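Local coordinates for protein NAD-dependent aldehyde dehydrogenase (Sinorhizobium meliloti, PDB 3U4J) that is an aldehyde dehydrogenase that probably oxidises aldehydes with NAD or NADP as hydride acceptor, at residues 25-30 against 222-227; 40-45 against 53-58; 115-120 against 337-342; 125-130 against 173-178. All coordinates share one frame; numbering follows the deposited sequence.

Overall arrangement
Contacts 1 and 2 adjoin each other, with centres 14 Å apart. Contact 1 joins hairpin 25-32 to strand 221-223 of the mixed sheet, and Thr225, just beyond that strand, probably hydrogen-bonds to Pro56 and Ala58 of contact 2. Contacts 3 and 4 share helix 117-138, their centres 16 Å apart, and meet where Phe173 packs on Lys115 and Gln119. Along the chain, contact 2 falls wholly between the two segments of contact 1, and contact 4 between those of contact 3, whereas contacts 1 and 3 interleave. Contacts 1, 3 and 4 thereby draw sequence-distant segments together, while contact 2 is a local hairpin; contacts 1 and 3 remain about 17 Å apart at their nearest atoms.

Contact 1 of 4, residues 25-30 against 222-227; sequences MLVDGK and NVVTGY
A short beta hairpin, strands 25-27 and 30-32, meets strand 221-223 through one antiparallel bridge, the hydrogen-bonded pair Leu26 and Val223. Leu26 N donates to Val223 O at 3.0 Å, and Val223 N returns a bond of 2.8 Å to Leu26 O. Where the bridge stops, a side chain takes over: Asn222 OD1 accepts from Asp28 N at 2.9 Å, almost straight at the hydrogen (172°) and nearly in line with the amide C=O. The Asn222 ND2 donates to Gly219 O and Val192 O, so both ends of the amide are used and its rotation is fixed. A leucine in its place would probably leave Asp28 N without its acceptor and Gly219 O without the amide donor. Asp28 belongs to the type I' turn from Val27 to Lys30, and its carboxylate pairs with Lys72. Strand 221-223 runs parallel to strand 191-195 in the mixed sheet, consistent with the Rossmann-like coenzyme domain of this family, and the hairpin lies along its edge. Beyond the bridge, the selenomethionine Met25 holds CG beside its backbone N (chi1 -64°), and an extended chi2 carries SE to 3.9 Å from Val224 CB. Its CG lies 3.7 Å from Thr225 OG1, a hydroxyl hydrogen-bonded to Pro56 O.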
loop_
_atom_site.group_PDB
_atom_site.type_symbol
_atom_site.label_atom_id
_atom_site.label_comp_id
_atom_site.label_asym_id
_atom_site.label_seq_id
_atom_site.Cartn_x
_atom_site.Cartn_y
_atom_site.Cartn_z
HETATM N N MSE A 25 -18.877 -25.012 26.618
HETATM C CA MSE A 25 -18.108 -24.846 25.389
HETATM C C MSE A 25 -19.050 -24.537 24.245
HETATM O O MSE A 25 -20.265 -24.729 24.366
HETATM C CB MSE A 25 -17.266 -26.087 25.101
HETATM C CG MSE A 25 -16.200 -26.318 26.171
HETATM SE SE MSE A 25 -15.018 -27.794 25.617
HETATM C CE MSE A 25 -16.071 -29.329 26.140
ATOM N N LEU A 26 -18.519 -24.032 23.145
ATOM C CA LEU A 26 -19.386 -23.770 22.017
ATOM C C LEU A 26 -18.724 -24.317 20.777
ATOM O O LEU A 26 -17.697 -23.833 20.359
ATOM C CB LEU A 26 -19.733 -22.275 21.950
ATOM C CG LEU A 26 -20.515 -21.554 20.831
ATOM C CD1 LEU A 26 -21.152 -22.383 19.770
ATOM C CD2 LEU A 26 -21.475 -20.504 21.437
ATOM N N VAL A 27 -19.331 -25.353 20.197
ATOM C CA VAL A 27 -18.767 -26.069 19.074
ATOM C C VAL A 27 -19.831 -26.293 18.007
ATOM O O VAL A 27 -20.901 -26.834 18.300
ATOM C CB VAL A 27 -18.188 -27.428 19.560
ATOM C CG1 VAL A 27 -17.672 -28.255 18.402
ATOM C CG2 VAL A 27 -17.059 -27.187 20.578
ATOM N N ASP A 28 -19.537 -25.874 16.782
ATOM C CA ASP A 28 -20.428 -26.040 15.626
ATOM C C ASP A 28 -21.782 -25.423 15.938
ATOM O O ASP A 28 -22.831 -25.989 15.607
ATOM C CB ASP A 28 -20.593 -27.535 15.244
ATOM C CG ASP A 28 -21.062 -27.723 13.829
ATOM O OD1 ASP A 28 -20.884 -26.787 13.020
ATOM O OD2 ASP A 28 -21.578 -28.829 13.494
ATOM N N GLY A 29 -21.746 -24.296 16.638
ATOM C CA GLY A 29 -22.949 -23.534 16.935
ATOM C C GLY A 29 -23.737 -24.003 18.130
ATOM O O GLY A 29 -24.760 -23.380 18.439
ATOM N N LYS A 30 -23.275 -25.084 18.798
ATOM C CA LYS A 30 -23.990 -25.695 19.952
ATOM C C LYS A 30 -23.226 -25.509 21.247
ATOM O O LYS A 30 -22.023 -25.710 21.291
ATOM C CB LYS A 30 -24.206 -27.219 19.791
ATOM C CG LYS A 30 -24.794 -27.708 18.485
ATOM C CD LYS A 30 -26.287 -27.510 18.379
ATOM C CE LYS A 30 -26.797 -28.119 17.059
ATOM N NZ LYS A 30 -27.695 -27.157 16.345
ATOM N N ASN A 222 -15.549 -21.175 17.478
ATOM C CA ASN A 222 -15.786 -22.227 18.470
ATOM C C ASN A 222 -14.923 -21.907 19.677
ATOM O O ASN A 222 -13.856 -21.296 19.521
ATOM C CB ASN A 222 -15.304 -23.578 17.907
ATOM C CG ASN A 222 -15.930 -23.904 16.580
ATOM O OD1 ASN A 222 -17.057 -24.371 16.528
ATOM N ND2 ASN A 222 -15.197 -23.666 15.493
ATOM N N VAL A 223 -15.351 -22.334 20.865
ATOM C CA VAL A 223 -14.542 -22.119 22.059
ATOM C C VAL A 223 -14.485 -23.415 22.868
ATOM O O VAL A 223 -15.519 -24.032 23.106
ATOM C CB VAL A 223 -15.103 -21.001 22.963
ATOM C CG1 VAL A 223 -14.207 -20.747 24.184
ATOM C CG2 VAL A 223 -15.152 -19.720 22.197
ATOM N N VAL A 224 -13.279 -23.763 23.324
ATOM C CA VAL A 224 -13.062 -24.923 24.180
ATOM C C VAL A 224 -12.346 -24.445 25.441
ATOM O O VAL A 224 -11.616 -23.446 25.413
ATOM C CB VAL A 224 -12.269 -26.050 23.453
ATOM C CG1 VAL A 224 -13.097 -26.634 22.319
ATOM C CG2 VAL A 224 -10.923 -25.536 22.916
ATOM N N THR A 225 -12.581 -25.143 26.547
ATOM C CA THR A 225 -12.019 -24.762 27.832
ATOM C C THR A 225 -11.355 -25.982 28.481
ATOM O O THR A 225 -11.694 -27.146 28.177
ATOM C CB THR A 225 -13.098 -24.171 28.772
ATOM O OG1 THR A 225 -14.156 -25.131 28.971
ATOM C CG2 THR A 225 -13.703 -22.879 28.158
ATOM N N GLY A 226 -10.420 -25.721 29.374
ATOM C CA GLY A 226 -9.677 -26.813 29.967
ATOM C C GLY A 226 -8.320 -26.361 30.454
ATOM O O GLY A 226 -8.008 -25.146 30.472
ATOM N N TYR A 227 -7.492 -27.332 30.838
ATOM C CA TYR A 227 -6.144 -26.982 31.265
ATOM C C TYR A 227 -5.275 -26.655 30.055
ATOM O O TYR A 227 -5.758 -26.725 28.902
ATOM C CB TYR A 227 -5.563 -28.093 32.148
ATOM C CG TYR A 227 -6.308 -28.210 33.444
ATOM C CD1 TYR A 227 -6.186 -27.229 34.426
ATOM C CD2 TYR A 227 -7.148 -29.296 33.696
ATOM C CE1 TYR A 227 -6.885 -27.332 35.634
ATOM C CE2 TYR A 227 -7.850 -29.404 34.902
ATOM C CZ TYR A 227 -7.705 -28.426 35.861
ATOM O OH TYR A 227 -8.381 -28.516 37.067
HETATM O O HOH W 1 -19.686 -22.295 16.370
#

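Contact 2 of 4, residues 40-45 against 53-58; sequences IDRVSP and GTWPEA
Ile40 and Trp55 face each other as a hydrogen-bonded antiparallel pair, with Ile40 N to Trp55 O at 2.8 Å and Trp55 N to Ile40 O at 3.1 Å. At the next hydrogen-bonded pair, Arg42 N donates to Gly53 O at 2.7 Å, while the return bond from Gly53 N is weak. The side chains of Ile40, Arg42 and Trp55 emerge on the same face of the two strands. There the indole is folded back along the backbone: CG sits between the backbone N and the carbonyl carbon, at an unstaggered chi1 of 32°. Its six-membered ring reaches Arg42, CH2 lying 3.6 Å from Arg42 CB, and its NE1 is 3.9 Å from Ile40 CG2. Ile40 O stands 4.0 Å above the plane of the Trp55 ring, toward the rim. This course passes so close to Gly53 that a CB there would clash with Trp55 CZ3, which is consistent with glycine at this position. The element is a beta hairpin, strands 39-43 and 51-56, whose connection carries Glu50, a ligand of the bound calcium together with Leu17. At its other end, Ile40 CG1 packs at 4.0 Å on Glu57 CB, and the Glu57 carboxylate accepts from Ser38. In the next shell, Trp55 NE1 donates a hydrogen bond to Glu198 O, and the Arg42 guanidinium donates to Glu112 O and Ile347 O. A serine at the position of Trp55 would probably open a gap beside Arg42 CB and Ile40 and leave Glu198 O without its donor.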
loop_
_atom_site.group_PDB
_atom_site.type_symbol
_atom_site.label_atom_id
_atom_site.label_comp_id
_atom_site.label_asym_id
_atom_site.label_seq_id
_atom_site.Cartn_x
_atom_site.Cartn_y
_atom_site.Cartn_z
ATOM N N ILE A 40 -14.156 -27.299 35.621
ATOM C CA ILE A 40 -13.108 -26.591 36.367
ATOM C C ILE A 40 -13.795 -25.407 36.994
ATOM O O ILE A 40 -14.595 -24.756 36.339
ATOM C CB ILE A 40 -11.996 -26.048 35.403
ATOM C CG1 ILE A 40 -11.179 -27.206 34.833
ATOM C CG2 ILE A 40 -11.037 -25.039 36.124
ATOM C CD1 ILE A 40 -10.467 -26.859 33.529
ATOM N N ASP A 41 -13.520 -25.143 38.257
ATOM C CA ASP A 41 -14.080 -23.972 38.920
ATOM C C ASP A 41 -13.036 -22.851 38.943
ATOM O O ASP A 41 -11.829 -23.115 39.000
ATOM C CB ASP A 41 -14.428 -24.298 40.382
ATOM C CG ASP A 41 -15.627 -25.250 40.538
ATOM O OD1 ASP A 41 -16.432 -25.457 39.609
ATOM O OD2 ASP A 41 -15.786 -25.780 41.656
ATOM N N ARG A 42 -13.519 -21.614 38.943
ATOM C CA ARG A 42 -12.687 -20.439 39.182
ATOM C C ARG A 42 -13.140 -19.743 40.468
ATOM O O ARG A 42 -14.282 -19.306 40.575
ATOM C CB ARG A 42 -12.781 -19.427 38.005
ATOM C CG ARG A 42 -12.045 -18.126 38.260
ATOM C CD ARG A 42 -10.587 -18.379 38.618
ATOM N NE ARG A 42 -9.772 -17.166 38.482
ATOM C CZ ARG A 42 -8.552 -17.011 38.999
ATOM N NH1 ARG A 42 -8.001 -17.988 39.720
ATOM N NH2 ARG A 42 -7.893 -15.862 38.815
ATOM N N VAL A 43 -12.232 -19.622 41.423
ATOM C CA VAL A 43 -12.469 -18.869 42.638
ATOM C C VAL A 43 -11.983 -17.460 42.364
ATOM O O VAL A 43 -10.913 -17.280 41.772
ATOM C CB VAL A 43 -11.707 -19.497 43.860
ATOM C CG1 VAL A 43 -11.694 -18.563 45.075
ATOM C CG2 VAL A 43 -12.357 -20.854 44.274
ATOM N N SER A 44 -12.758 -16.457 42.772
ATOM C CA SER A 44 -12.357 -15.068 42.560
ATOM C C SER A 44 -11.048 -14.807 43.277
ATOM O O SER A 44 -10.921 -15.126 44.469
ATOM C CB SER A 44 -13.402 -14.105 43.069
ATOM O OG SER A 44 -12.831 -12.801 43.267
ATOM N N PRO A 45 -10.058 -14.243 42.565
ATOM C CA PRO A 45 -8.786 -14.041 43.274
ATOM C C PRO A 45 -8.870 -12.849 44.220
ATOM O O PRO A 45 -8.069 -12.745 45.143
ATOM C CB PRO A 45 -7.789 -13.781 42.135
ATOM C CG PRO A 45 -8.612 -13.217 41.030
ATOM C CD PRO A 45 -9.977 -13.848 41.146
ATOM N N GLY A 53 -16.996 -18.831 38.517
ATOM C CA GLY A 53 -17.265 -19.459 37.243
ATOM C C GLY A 53 -16.926 -20.936 37.231
ATOM O O GLY A 53 -16.055 -21.386 37.976
ATOM N N THR A 54 -17.615 -21.682 36.382
ATOM C CA THR A 54 -17.208 -23.049 36.059
ATOM C C THR A 54 -17.473 -23.376 34.611
ATOM O O THR A 54 -18.463 -22.932 34.027
ATOM C CB THR A 54 -17.745 -24.182 37.058
ATOM O OG1 THR A 54 -18.442 -25.237 36.365
ATOM C CG2 THR A 54 -18.492 -23.659 38.256
ATOM N N TRP A 55 -16.536 -24.107 34.020
ATOM C CA TRP A 55 -16.599 -24.449 32.615
ATOM C C TRP A 55 -16.035 -25.844 32.429
ATOM O O TRP A 55 -15.346 -26.348 33.328
ATOM C CB TRP A 55 -15.794 -23.431 31.756
ATOM C CG TRP A 55 -14.622 -22.866 32.469
ATOM C CD1 TRP A 55 -13.415 -23.463 32.656
ATOM C CD2 TRP A 55 -14.557 -21.610 33.135
ATOM N NE1 TRP A 55 -12.600 -22.666 33.392
ATOM C CE2 TRP A 55 -13.269 -21.507 33.692
ATOM C CE3 TRP A 55 -15.463 -20.557 33.313
ATOM C CZ2 TRP A 55 -12.853 -20.397 34.414
ATOM C CZ3 TRP A 55 -15.044 -19.431 34.022
ATOM C CH2 TRP A 55 -13.752 -19.363 34.563
ATOM N N PRO A 56 -16.257 -26.446 31.249
ATOM C CA PRO A 56 -15.822 -27.816 31.069
ATOM C C PRO A 56 -14.315 -27.972 31.122
ATOM O O PRO A 56 -13.549 -27.012 30.840
ATOM C CB PRO A 56 -16.331 -28.173 29.666
ATOM C CG PRO A 56 -17.532 -27.313 29.483
ATOM C CD PRO A 56 -17.095 -25.996 30.121
ATOM N N GLU A 57 -13.902 -29.176 31.507
ATOM C CA GLU A 57 -12.519 -29.565 31.400
ATOM C C GLU A 57 -12.456 -30.411 30.148
ATOM O O GLU A 57 -12.829 -31.588 30.188
ATOM C CB GLU A 57 -12.099 -30.379 32.632
ATOM C CG GLU A 57 -10.684 -30.941 32.517
ATOM C CD GLU A 57 -10.287 -31.880 33.682
ATOM O OE1 GLU A 57 -11.083 -32.101 34.637
ATOM O OE2 GLU A 57 -9.158 -32.406 33.607
ATOM N N ALA A 58 -12.006 -29.831 29.031
ATOM C CA ALA A 58 -12.051 -30.561 27.763
ATOM C C ALA A 58 -11.024 -31.691 27.730
ATOM O O ALA A 58 -9.914 -31.549 28.240
ATOM C CB ALA A 58 -11.842 -29.622 26.554
#

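Contact 3 of 4, residues 115-120 against 337-342; sequences KPIAQA and LNERTK
Pro116 and Ile117, at the start of helix 117-138, pack against the loop 337-342 in a contact made of van der Waals touches and bridging water, with no direct hydrogen bond between the two segments. Pro116, at the N-cap position, sets its CB 3.5 Å from Thr341 O and its CG against the backbone of Lys342. Ile117 has CG1 anti to its own nitrogen (chi1 -172°), which turns the CG2 methyl toward the loop, 3.6 Å from Glu339 OE2. Glu339 bends at chi2 (-72°) and so brings its carboxylate back across Ile117 and Ala118; the charge is met by a salt bridge to Arg121. One water serves the first turn of the helix: it accepts from Ala118 N at 3.0 Å and donates to Asn338 O at 2.8 Å and to Thr341 O at 2.9 Å. A second water spans Gln119 OE1 at 2.6 Å and Lys342 O at 2.7 Å. The loop keeps its own shape through an Asx turn, Arg340 N donating to Asn338 OD1 at 2.9 Å, within a type I turn that runs to Thr341. Helix 102-113 packs on Ile117 and Leu337, strand 7-8 on Asn338, Arg340 and Thr341, and the ammonium group of Lys342 reaches Trp504 of the second subunit, making a hydrogen bond to its carbonyl and a cation-pi contact with its ring.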
loop_
_atom_site.group_PDB
_atom_site.type_symbol
_atom_site.label_atom_id
_atom_site.label_comp_id
_atom_site.label_asym_id
_atom_site.label_seq_id
_atom_site.Cartn_x
_atom_site.Cartn_y
_atom_site.Cartn_z
ATOM N N LYS A 115 -9.416 -8.057 38.041
ATOM C CA LYS A 115 -9.192 -6.782 37.384
ATOM C C LYS A 115 -10.142 -5.763 37.992
ATOM O O LYS A 115 -11.331 -6.054 38.164
ATOM C CB LYS A 115 -9.545 -6.972 35.902
ATOM C CG LYS A 115 -9.015 -5.990 34.905
ATOM C CD LYS A 115 -9.519 -6.394 33.498
ATOM C CE LYS A 115 -8.726 -7.566 32.914
ATOM N NZ LYS A 115 -7.350 -7.160 32.509
ATOM N N PRO A 116 -9.632 -4.568 38.338
ATOM C CA PRO A 116 -10.515 -3.507 38.829
ATOM C C PRO A 116 -11.678 -3.265 37.855
ATOM O O PRO A 116 -11.457 -3.195 36.647
ATOM C CB PRO A 116 -9.597 -2.289 38.861
ATOM C CG PRO A 116 -8.237 -2.855 39.061
ATOM C CD PRO A 116 -8.232 -4.132 38.259
ATOM N N ILE A 117 -12.891 -3.127 38.391
ATOM C CA ILE A 117 -14.109 -3.033 37.569
ATOM C C ILE A 117 -14.127 -1.829 36.597
ATOM O O ILE A 117 -14.602 -1.933 35.457
ATOM C CB ILE A 117 -15.406 -3.103 38.406
ATOM C CG1 ILE A 117 -16.620 -3.196 37.460
ATOM C CG2 ILE A 117 -15.523 -1.911 39.384
ATOM C CD1 ILE A 117 -16.889 -4.597 36.956
ATOM N N ALA A 118 -13.567 -0.712 37.035
ATOM C CA ALA A 118 -13.481 0.456 36.167
ATOM C C ALA A 118 -12.530 0.175 35.006
ATOM O O ALA A 118 -12.808 0.580 33.884
ATOM C CB ALA A 118 -13.040 1.714 36.969
ATOM N N GLN A 119 -11.412 -0.506 35.270
ATOM C CA GLN A 119 -10.509 -0.913 34.194
ATOM C C GLN A 119 -11.195 -1.939 33.273
ATOM O O GLN A 119 -11.126 -1.826 32.043
ATOM C CB GLN A 119 -9.212 -1.496 34.742
ATOM C CG GLN A 119 -8.272 -2.074 33.682
ATOM C CD GLN A 119 -7.164 -2.904 34.301
ATOM O OE1 GLN A 119 -6.834 -2.726 35.478
ATOM N NE2 GLN A 119 -6.581 -3.803 33.522
ATOM N N ALA A 120 -11.835 -2.942 33.872
ATOM C CA ALA A 120 -12.536 -3.963 33.084
ATOM C C ALA A 120 -13.553 -3.299 32.166
ATOM O O ALA A 120 -13.606 -3.620 31.001
ATOM C CB ALA A 120 -13.198 -4.991 33.969
ATOM N N LEU A 337 -14.095 -5.044 42.852
ATOM C CA LEU A 337 -15.481 -4.626 42.626
ATOM C C LEU A 337 -15.719 -3.182 43.019
ATOM O O LEU A 337 -16.788 -2.635 42.733
ATOM C CB LEU A 337 -16.464 -5.526 43.391
ATOM C CG LEU A 337 -16.503 -6.982 42.918
ATOM C CD1 LEU A 337 -17.572 -7.755 43.694
ATOM C CD2 LEU A 337 -16.792 -7.021 41.404
ATOM N N ASN A 338 -14.736 -2.568 43.686
ATOM C CA ASN A 338 -14.859 -1.149 44.052
ATOM C C ASN A 338 -14.468 -0.245 42.886
ATOM O O ASN A 338 -13.416 -0.431 42.282
ATOM C CB ASN A 338 -13.994 -0.837 45.271
ATOM C CG ASN A 338 -14.403 0.450 45.947
ATOM O OD1 ASN A 338 -14.415 1.515 45.319
ATOM N ND2 ASN A 338 -14.732 0.364 47.243
ATOM N N GLU A 339 -15.309 0.735 42.583
ATOM C CA GLU A 339 -15.088 1.651 41.449
ATOM C C GLU A 339 -13.838 2.524 41.614
ATOM O O GLU A 339 -13.292 2.993 40.629
ATOM C CB GLU A 339 -16.313 2.560 41.241
ATOM C CG GLU A 339 -17.577 1.810 40.751
ATOM C CD GLU A 339 -17.474 1.343 39.304
ATOM O OE1 GLU A 339 -16.645 1.894 38.520
ATOM O OE2 GLU A 339 -18.237 0.432 38.933
ATOM N N ARG A 340 -13.395 2.724 42.858
ATOM C CA ARG A 340 -12.201 3.533 43.156
ATOM C C ARG A 340 -10.895 2.770 42.949
ATOM O O ARG A 340 -9.832 3.374 42.806
ATOM C CB ARG A 340 -12.252 4.074 44.607
ATOM C CG ARG A 340 -13.439 4.998 44.887
ATOM C CD ARG A 340 -13.510 5.553 46.360
ATOM N NE ARG A 340 -12.634 4.898 47.351
ATOM C CZ ARG A 340 -13.039 4.101 48.345
ATOM N NH1 ARG A 340 -14.327 3.796 48.531
ATOM N NH2 ARG A 340 -12.141 3.594 49.168
ATOM N N THR A 341 -10.964 1.441 42.920
ATOM C CA THR A 341 -9.753 0.617 42.828
ATOM C C THR A 341 -9.022 0.826 41.498
ATOM O O THR A 341 -9.653 0.805 40.429
ATOM C CB THR A 341 -10.106 -0.879 43.019
ATOM O OG1 THR A 341 -10.727 -1.047 44.302
ATOM C CG2 THR A 341 -8.842 -1.754 42.955
ATOM N N LYS A 342 -7.708 1.001 41.569
ATOM C CA LYS A 342 -6.890 1.209 40.369
ATOM C C LYS A 342 -6.030 -0.014 40.079
ATOM O O LYS A 342 -5.598 -0.219 38.955
ATOM C CB LYS A 342 -5.986 2.456 40.524
ATOM C CG LYS A 342 -6.736 3.793 40.634
ATOM C CD LYS A 342 -7.463 4.206 39.339
ATOM C CE LYS A 342 -6.511 4.713 38.254
ATOM N NZ LYS A 342 -5.538 5.695 38.845
HETATM O O HOH W 2 -12.292 -0.239 39.697
HETATM O O HOH W 3 -4.892 -1.908 36.981
#

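Contact 4 of 4, residues 125-130 against 173-178; sequences GFCADL and FPFIIA
Cys127 points into the groove between helices 117-138 and 174-187; both atoms of its side chain touch Phe175, and the sulfur goes on to Ile176. CB lies 3.5 Å from Phe175 CD2, with CE2 close by. From there SG, placed beside the backbone N by a chi1 of -72°, comes to 3.3 Å from Phe175 CD2. The sulfur is 4.5 Å from the centroid of the Phe175 ring and 65° off its normal, an oblique sulfur-aromatic contact. At its other neighbours, SG stands 3.5 Å from Phe175 O, an oxygen that accepts from Ser179 OG, and 3.8 Å from Ile176 CD1. That methyl ends a chain that meets Phe126 at about a right angle, with Phe126 CD2 only 3.5 Å from Ile176 CD1. Leu130, one turn further along its helix, touches Ile176 O with CD1 and also packs on Ser179, Glu180 and Trp184 of helix 174-187. The two helix segments run almost parallel, 8° apart with their axes 9.3 Å from each other, and Cys127 and Ile176 are the residues whose backbones come closest. Beyond the pair, Leu105 of helix 102-113 packs on Phe175, and Asp129 turns to Arg139 and Arg89 of the third subunit. With no hydrogen bond joining the segments, their adhesion probably rests mainly on van der Waals contact and the burial of apolar surface, shared among a thiol, two phenyl rings and aliphatic branches.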
loop_
_atom_site.group_PDB
_atom_site.type_symbol
_atom_site.label_atom_id
_atom_site.label_comp_id
_atom_site.label_asym_id
_atom_site.label_seq_id
_atom_site.Cartn_x
_atom_site.Cartn_y
_atom_site.Cartn_z
ATOM N N GLY A 125 -15.195 -1.821 26.433
ATOM C CA GLY A 125 -15.394 -0.753 25.436
ATOM C C GLY A 125 -14.325 -0.739 24.361
ATOM O O GLY A 125 -14.611 -0.586 23.166
ATOM N N PHE A 126 -13.076 -0.880 24.776
ATOM C CA PHE A 126 -11.980 -1.014 23.828
ATOM C C PHE A 126 -12.131 -2.242 22.905
ATOM O O PHE A 126 -11.879 -2.174 21.706
ATOM C CB PHE A 126 -10.652 -1.063 24.573
ATOM C CG PHE A 126 -9.460 -0.900 23.677
ATOM C CD1 PHE A 126 -9.086 0.361 23.216
ATOM C CD2 PHE A 126 -8.704 -2.003 23.295
ATOM C CE1 PHE A 126 -7.958 0.515 22.382
ATOM C CE2 PHE A 126 -7.603 -1.866 22.466
ATOM C CZ PHE A 126 -7.225 -0.608 22.003
ATOM N N CYS A 127 -12.571 -3.359 23.466
ATOM C CA CYS A 127 -12.798 -4.559 22.653
ATOM C C CYS A 127 -13.888 -4.339 21.625
ATOM O O CYS A 127 -13.778 -4.834 20.498
ATOM C CB CYS A 127 -13.182 -5.742 23.531
ATOM S SG CYS A 127 -11.772 -6.326 24.464
ATOM N N ALA A 128 -14.949 -3.611 22.004
ATOM C CA ALA A 128 -15.962 -3.298 21.009
ATOM C C ALA A 128 -15.313 -2.491 19.867
ATOM O O ALA A 128 -15.651 -2.691 18.695
ATOM C CB ALA A 128 -17.142 -2.533 21.627
ATOM N N ASP A 129 -14.375 -1.601 20.209
ATOM C CA ASP A 129 -13.681 -0.786 19.191
ATOM C C ASP A 129 -12.748 -1.642 18.325
ATOM O O ASP A 129 -12.618 -1.402 17.115
ATOM C CB ASP A 129 -12.893 0.380 19.832
ATOM C CG ASP A 129 -12.436 1.411 18.804
ATOM O OD1 ASP A 129 -13.268 1.931 18.023
ATOM O OD2 ASP A 129 -11.241 1.716 18.781
ATOM N N LEU A 130 -12.101 -2.647 18.934
ATOM C CA LEU A 130 -11.290 -3.579 18.161
ATOM C C LEU A 130 -12.119 -4.310 17.130
ATOM O O LEU A 130 -11.701 -4.425 15.974
ATOM C CB LEU A 130 -10.591 -4.590 19.055
ATOM C CG LEU A 130 -9.411 -4.073 19.899
ATOM C CD1 LEU A 130 -9.133 -5.113 21.009
ATOM C CD2 LEU A 130 -8.166 -3.840 19.059
ATOM N N PHE A 173 -5.378 -10.672 30.170
ATOM C CA PHE A 173 -6.300 -9.824 29.388
ATOM C C PHE A 173 -7.158 -10.706 28.473
ATOM O O PHE A 173 -7.002 -10.677 27.250
ATOM C CB PHE A 173 -5.533 -8.817 28.520
ATOM C CG PHE A 173 -4.736 -7.809 29.295
ATOM C CD1 PHE A 173 -5.350 -6.684 29.825
ATOM C CD2 PHE A 173 -3.372 -7.985 29.468
ATOM C CE1 PHE A 173 -4.588 -5.724 30.555
ATOM C CE2 PHE A 173 -2.599 -7.055 30.190
ATOM C CZ PHE A 173 -3.214 -5.918 30.720
ATOM N N PRO A 174 -8.044 -11.507 29.057
ATOM C CA PRO A 174 -8.688 -12.523 28.218
ATOM C C PRO A 174 -9.541 -11.920 27.121
ATOM O O PRO A 174 -9.433 -12.361 25.971
ATOM C CB PRO A 174 -9.569 -13.301 29.193
ATOM C CG PRO A 174 -8.962 -13.037 30.545
ATOM C CD PRO A 174 -8.491 -11.593 30.451
ATOM N N PHE A 175 -10.350 -10.914 27.446
ATOM C CA PHE A 175 -11.280 -10.407 26.448
ATOM C C PHE A 175 -10.517 -9.627 25.387
ATOM O O PHE A 175 -10.816 -9.710 24.177
ATOM C CB PHE A 175 -12.398 -9.567 27.089
ATOM C CG PHE A 175 -13.673 -9.504 26.256
ATOM C CD1 PHE A 175 -14.443 -10.653 26.037
ATOM C CD2 PHE A 175 -14.125 -8.300 25.726
ATOM C CE1 PHE A 175 -15.631 -10.602 25.319
ATOM C CE2 PHE A 175 -15.332 -8.236 24.964
ATOM C CZ PHE A 175 -16.073 -9.365 24.774
ATOM N N ILE A 176 -9.533 -8.853 25.848
ATOM C CA ILE A 176 -8.724 -8.045 24.941
ATOM C C ILE A 176 -8.011 -8.895 23.923
ATOM O O ILE A 176 -8.064 -8.615 22.717
ATOM C CB ILE A 176 -7.710 -7.158 25.712
ATOM C CG1 ILE A 176 -8.453 -5.987 26.381
ATOM C CG2 ILE A 176 -6.601 -6.683 24.781
ATOM C CD1 ILE A 176 -8.549 -4.729 25.526
ATOM N N ILE A 177 -7.337 -9.940 24.393
ATOM C CA ILE A 177 -6.524 -10.743 23.494
ATOM C C ILE A 177 -7.408 -11.499 22.507
ATOM O O ILE A 177 -7.063 -11.609 21.330
ATOM C CB ILE A 177 -5.474 -11.605 24.271
ATOM C CG1 ILE A 177 -4.457 -10.608 24.899
ATOM C CG2 ILE A 177 -4.679 -12.512 23.322
ATOM C CD1 ILE A 177 -3.719 -11.107 26.090
ATOM N N ALA A 178 -8.551 -11.996 22.969
ATOM C CA ALA A 178 -9.499 -12.625 22.029
ATOM C C ALA A 178 -9.885 -11.610 20.928
ATOM O O ALA A 178 -9.890 -11.942 19.718
ATOM C CB ALA A 178 -10.722 -13.096 22.767
#